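Transcription regulator PadR N-terminal domain-containing protein (Streptococcus mutans, PDB 3L9F) probably binds DNA as a dimeric transcription regulator of the PadR family, and can also bind a metal ion. Local coordinates at residues I149-I160 with Y191-L202. Numbering follows the deposited sequence.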
loop_
_atom_site.group_PDB
_atom_site.type_symbol
_atom_site.label_atom_id
_atom_site.label_comp_id
_atom_site.label_asym_id
_atom_site.label_seq_id
_atom_site.Cartn_x
_atom_site.Cartn_y
_atom_site.Cartn_z
ATOM N N ILE A 149 -5.177 -4.093 -17.899
ATOM C CA ILE A 149 -3.963 -3.321 -18.092
ATOM C C ILE A 149 -4.254 -1.872 -18.498
ATOM O O ILE A 149 -3.663 -0.952 -17.944
ATOM C CB ILE A 149 -3.000 -3.988 -19.085
ATOM C CG1 ILE A 149 -2.626 -5.381 -18.578
ATOM C CG2 ILE A 149 -1.752 -3.130 -19.253
ATOM C CD1 ILE A 149 -1.816 -6.207 -19.554
ATOM N N ARG A 150 -5.165 -1.667 -19.448
ATOM C CA ARG A 150 -5.525 -0.299 -19.858
ATOM C C ARG A 150 -6.114 0.523 -18.721
ATOM O O ARG A 150 -5.804 1.713 -18.566
ATOM C CB ARG A 150 -6.505 -0.318 -21.029
ATOM C CG ARG A 150 -5.869 -0.731 -22.335
ATOM C CD ARG A 150 -6.892 -0.760 -23.468
ATOM N NE ARG A 150 -6.340 -1.413 -24.651
ATOM C CZ ARG A 150 -5.402 -0.875 -25.423
ATOM N NH1 ARG A 150 -4.912 0.327 -25.135
ATOM N NH2 ARG A 150 -4.949 -1.537 -26.479
ATOM N N GLU A 151 -6.964 -0.106 -17.918
ATOM C CA GLU A 151 -7.592 0.604 -16.815
ATOM C C GLU A 151 -6.569 0.998 -15.758
ATOM O O GLU A 151 -6.656 2.079 -15.174
ATOM C CB GLU A 151 -8.756 -0.206 -16.242
ATOM C CG GLU A 151 -9.850 -0.426 -17.280
ATOM C CD GLU A 151 -11.119 -1.019 -16.709
ATOM O OE1 GLU A 151 -11.173 -1.252 -15.482
ATOM O OE2 GLU A 151 -12.069 -1.249 -17.490
ATOM N N GLU A 152 -5.580 0.138 -15.534
ATOM C CA GLU A 152 -4.523 0.467 -14.586
ATOM C C GLU A 152 -3.631 1.567 -15.140
ATOM O O GLU A 152 -3.191 2.449 -14.399
ATOM C CB GLU A 152 -3.683 -0.763 -14.243
ATOM C CG GLU A 152 -2.438 -0.448 -13.417
ATOM C CD GLU A 152 -2.733 -0.237 -11.942
ATOM O OE1 GLU A 152 -3.915 -0.282 -11.537
ATOM O OE2 GLU A 152 -1.772 -0.024 -11.181
ATOM N N ILE A 153 -3.338 1.512 -16.434
ATOM C CA ILE A 153 -2.548 2.587 -17.049
ATOM C C ILE A 153 -3.248 3.929 -16.835
ATOM O O ILE A 153 -2.612 4.929 -16.480
ATOM C CB ILE A 153 -2.290 2.352 -18.553
ATOM C CG1 ILE A 153 -1.332 1.182 -18.753
ATOM C CG2 ILE A 153 -1.687 3.600 -19.205
ATOM C CD1 ILE A 153 -1.161 0.780 -20.200
ATOM N N GLU A 154 -4.564 3.951 -17.033
ATOM C CA GLU A 154 -5.335 5.176 -16.817
ATOM C C GLU A 154 -5.267 5.649 -15.366
ATOM O O GLU A 154 -5.195 6.850 -15.095
ATOM C CB GLU A 154 -6.782 4.988 -17.262
ATOM C CG GLU A 154 -6.911 4.748 -18.752
ATOM C CD GLU A 154 -8.314 4.334 -19.159
ATOM O OE1 GLU A 154 -9.209 4.303 -18.283
ATOM O OE2 GLU A 154 -8.519 4.039 -20.361
ATOM N N ARG A 155 -5.283 4.710 -14.428
ATOM C CA ARG A 155 -5.183 5.084 -13.027
ATOM C C ARG A 155 -3.838 5.737 -12.744
ATOM O O ARG A 155 -3.766 6.738 -12.019
ATOM C CB ARG A 155 -5.431 3.886 -12.108
ATOM C CG ARG A 155 -6.911 3.555 -11.956
ATOM C CD ARG A 155 -7.156 2.558 -10.831
ATOM N NE ARG A 155 -6.553 1.266 -11.126
ATOM C CZ ARG A 155 -7.192 0.260 -11.720
ATOM N NH1 ARG A 155 -8.465 0.398 -12.077
ATOM N NH2 ARG A 155 -6.559 -0.881 -11.959
ATOM N N LYS A 156 -2.775 5.187 -13.328
ATOM C CA LYS A 156 -1.447 5.754 -13.139
ATOM C C LYS A 156 -1.380 7.138 -13.767
ATOM O O LYS A 156 -0.753 8.042 -13.226
ATOM C CB LYS A 156 -0.361 4.858 -13.731
ATOM C CG LYS A 156 -0.265 3.476 -13.079
ATOM C CD LYS A 156 0.226 3.586 -11.639
ATOM C CE LYS A 156 0.549 2.212 -11.073
ATOM N NZ LYS A 156 0.695 1.238 -12.192
ATOM N N GLU A 157 -2.030 7.309 -14.909
ATOM C CA GLU A 157 -2.019 8.616 -15.560
ATOM C C GLU A 157 -2.706 9.669 -14.703
ATOM O O GLU A 157 -2.204 10.796 -14.564
ATOM C CB GLU A 157 -2.625 8.527 -16.960
ATOM C CG GLU A 157 -1.625 8.025 -17.988
ATOM C CD GLU A 157 -2.262 7.598 -19.294
ATOM O OE1 GLU A 157 -3.482 7.341 -19.310
ATOM O OE2 GLU A 157 -1.529 7.505 -20.305
ATOM N N GLU A 158 -3.838 9.294 -14.105
ATOM C CA GLU A 158 -4.573 10.187 -13.217
ATOM C C GLU A 158 -3.719 10.593 -12.015
ATOM O O GLU A 158 -3.713 11.758 -11.611
ATOM C CB GLU A 158 -5.851 9.515 -12.724
ATOM C CG GLU A 158 -7.049 10.457 -12.601
ATOM C CD GLU A 158 -6.767 11.688 -11.748
ATOM O OE1 GLU A 158 -6.341 12.724 -12.311
ATOM O OE2 GLU A 158 -6.985 11.626 -10.518
ATOM N N LYS A 159 -3.004 9.633 -11.439
ATOM C CA LYS A 159 -2.164 9.936 -10.272
ATOM C C LYS A 159 -0.961 10.801 -10.632
ATOM O O LYS A 159 -0.590 11.702 -9.883
ATOM C CB LYS A 159 -1.712 8.654 -9.567
ATOM C CG LYS A 159 -2.866 7.896 -8.929
ATOM C CD LYS A 159 -2.418 6.536 -8.401
ATOM C CE LYS A 159 -3.585 5.770 -7.802
ATOM N NZ LYS A 159 -3.132 4.476 -7.230
ATOM N N ILE A 160 -0.350 10.522 -11.775
ATOM C CA ILE A 160 0.759 11.340 -12.266
ATOM C C ILE A 160 0.330 12.789 -12.507
ATOM O O ILE A 160 1.018 13.743 -12.101
ATOM C CB ILE A 160 1.323 10.767 -13.574
ATOM C CG1 ILE A 160 2.045 9.437 -13.296
ATOM C CG2 ILE A 160 2.245 11.778 -14.231
ATOM C CD1 ILE A 160 2.447 8.656 -14.541
ATOM N N TYR A 191 5.198 5.891 -10.264
ATOM C CA TYR A 191 4.064 5.843 -11.179
ATOM C C TYR A 191 4.509 5.631 -12.616
ATOM O O TYR A 191 3.943 4.815 -13.343
ATOM C CB TYR A 191 3.276 7.147 -11.101
ATOM C CG TYR A 191 2.536 7.343 -9.804
ATOM C CD1 TYR A 191 1.981 6.268 -9.138
ATOM C CD2 TYR A 191 2.367 8.614 -9.266
ATOM C CE1 TYR A 191 1.289 6.443 -7.959
ATOM C CE2 TYR A 191 1.677 8.801 -8.088
ATOM C CZ TYR A 191 1.143 7.708 -7.438
ATOM O OH TYR A 191 0.455 7.876 -6.263
ATOM N N LYS A 192 5.524 6.382 -13.025
ATOM C CA LYS A 192 5.959 6.332 -14.416
ATOM C C LYS A 192 6.605 5.001 -14.793
ATOM O O LYS A 192 6.404 4.500 -15.902
ATOM C CB LYS A 192 6.891 7.497 -14.723
ATOM C CG LYS A 192 6.184 8.850 -14.648
ATOM C CD LYS A 192 7.153 10.002 -14.876
ATOM C CE LYS A 192 6.429 11.341 -14.797
ATOM N NZ LYS A 192 7.384 12.476 -14.667
ATOM N N SER A 193 7.375 4.427 -13.874
ATOM C CA SER A 193 8.087 3.184 -14.174
ATOM C C SER A 193 7.121 2.021 -14.356
ATOM O O SER A 193 7.281 1.202 -15.257
ATOM C CB SER A 193 9.117 2.863 -13.088
ATOM O OG SER A 193 8.488 2.700 -11.828
ATOM N N THR A 194 6.112 1.946 -13.498
ATOM C CA THR A 194 5.156 0.855 -13.580
ATOM C C THR A 194 4.209 1.068 -14.775
ATOM O O THR A 194 3.864 0.122 -15.485
ATOM C CB THR A 194 4.373 0.716 -12.267
ATOM O OG1 THR A 194 3.766 1.972 -11.953
ATOM C CG2 THR A 194 5.331 0.331 -11.114
ATOM N N LYS A 195 3.815 2.314 -15.019
ATOM C CA LYS A 195 2.998 2.617 -16.199
ATOM C C LYS A 195 3.734 2.166 -17.457
ATOM O O LYS A 195 3.140 1.559 -18.358
ATOM C CB LYS A 195 2.704 4.112 -16.293
ATOM C CG LYS A 195 1.879 4.488 -17.521
ATOM C CD LYS A 195 1.423 5.937 -17.473
ATOM C CE LYS A 195 2.558 6.915 -17.774
ATOM N NZ LYS A 195 2.789 7.078 -19.242
ATOM N N LYS A 196 5.033 2.449 -17.498
ATOM C CA LYS A 196 5.876 2.050 -18.624
ATOM C C LYS A 196 5.903 0.537 -18.848
ATOM O O LYS A 196 5.829 0.063 -19.986
ATOM C CB LYS A 196 7.292 2.581 -18.425
ATOM C CG LYS A 196 8.220 2.303 -19.583
ATOM C CD LYS A 196 9.198 3.448 -19.791
ATOM C CE LYS A 196 10.003 3.246 -21.067
ATOM N NZ LYS A 196 9.138 2.882 -22.237
ATOM N N VAL A 197 6.007 -0.223 -17.763
ATOM C CA VAL A 197 5.986 -1.681 -17.865
ATOM C C VAL A 197 4.708 -2.155 -18.539
ATOM O O VAL A 197 4.731 -3.019 -19.420
ATOM C CB VAL A 197 6.120 -2.347 -16.480
ATOM C CG1 VAL A 197 5.709 -3.802 -16.556
ATOM C CG2 VAL A 197 7.547 -2.204 -15.961
ATOM N N LEU A 198 3.586 -1.574 -18.141
ATOM C CA LEU A 198 2.307 -1.963 -18.711
ATOM C C LEU A 198 2.204 -1.535 -20.177
ATOM O O LEU A 198 1.706 -2.282 -21.014
ATOM C CB LEU A 198 1.170 -1.371 -17.885
ATOM C CG LEU A 198 1.129 -1.887 -16.442
ATOM C CD1 LEU A 198 -0.052 -1.267 -15.717
ATOM C CD2 LEU A 198 1.055 -3.407 -16.418
ATOM N N GLU A 199 2.671 -0.328 -20.483
ATOM C CA GLU A 199 2.685 0.138 -21.866
ATOM C C GLU A 199 3.519 -0.792 -22.737
ATOM O O GLU A 199 3.099 -1.171 -23.836
ATOM C CB GLU A 199 3.204 1.574 -21.948
ATOM C CG GLU A 199 2.231 2.572 -21.345
ATOM C CD GLU A 199 2.759 3.989 -21.341
ATOM O OE1 GLU A 199 3.999 4.171 -21.427
ATOM O OE2 GLU A 199 1.924 4.918 -21.244
ATOM N N GLU A 200 4.688 -1.175 -22.234
ATOM C CA GLU A 200 5.570 -2.080 -22.966
ATOM C C GLU A 200 4.900 -3.437 -23.169
ATOM O O GLU A 200 5.085 -4.081 -24.202
ATOM C CB GLU A 200 6.917 -2.233 -22.254
ATOM C CG GLU A 200 7.779 -0.982 -22.304
ATOM C CD GLU A 200 8.973 -1.055 -21.367
ATOM O OE1 GLU A 200 8.966 -1.904 -20.447
ATOM O OE2 GLU A 200 9.919 -0.259 -21.546
ATOM N N GLU A 201 4.109 -3.866 -22.188
ATOM C CA GLU A 201 3.359 -5.111 -22.329
ATOM C C GLU A 201 2.327 -5.011 -23.446
ATOM O O GLU A 201 2.207 -5.910 -24.274
ATOM C CB GLU A 201 2.661 -5.489 -21.020
ATOM C CG GLU A 201 1.776 -6.723 -21.131
ATOM C CD GLU A 201 2.556 -7.954 -21.557
ATOM O OE1 GLU A 201 3.764 -8.039 -21.226
ATOM O OE2 GLU A 201 1.957 -8.831 -22.220
ATOM N N LEU A 202 1.574 -3.918 -23.460
ATOM C CA LEU A 202 0.554 -3.715 -24.487
ATOM C C LEU A 202 1.170 -3.620 -25.884
ATOM O O LEU A 202 0.546 -3.999 -26.882
ATOM C CB LEU A 202 -0.270 -2.464 -24.183
ATOM C CG LEU A 202 -1.243 -2.544 -23.005
ATOM C CD1 LEU A 202 -2.065 -1.270 -22.930
ATOM C CD2 LEU A 202 -2.151 -3.756 -23.131
#
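Lys156 NZ reaches across to Thr194 OG1 in a weak hydrogen bond of 3.2 Å, while its stronger partners are Glu152 OE2, at 2.9 Å from NZ in a salt bridge, and Tyr186 OH of the second subunit. Bends at chi2 (-68°) and chi4 fold the lysine back along its own helix to the carboxylate. The other oxygen, Glu152 OE1, is gripped side-on by Arg155 through NE and, at 2.7 Å, through NH2, with OE1 lying close to the guanidinium plane. Shared in this way, the buried carboxylate probably keeps its negative charge. Lys156 is also a knob in a hole of Tyr191, Thr194, Lys195 and Leu198, an example of knobs-into-holes packing, consistent with the coiled coil predicted for the first helix, in an antiparallel pair (154° between axes) of helices 142-172 and 178-202. Leu198 is in turn a knob among Ile149, Glu152, Ile153 and Lys156, its CD1 lying 3.4 Å from Glu152 CG. Farther along, Ile153 CD1 meets Leu202 CD1 tip to tip at 3.5 Å. Toward the other end, Lys159 CB sits over one face of the Tyr191 ring, a CH-pi contact 3.8 Å from the centroid, and Ile160 CG1 presses against Tyr191 CB at 3.4 Å.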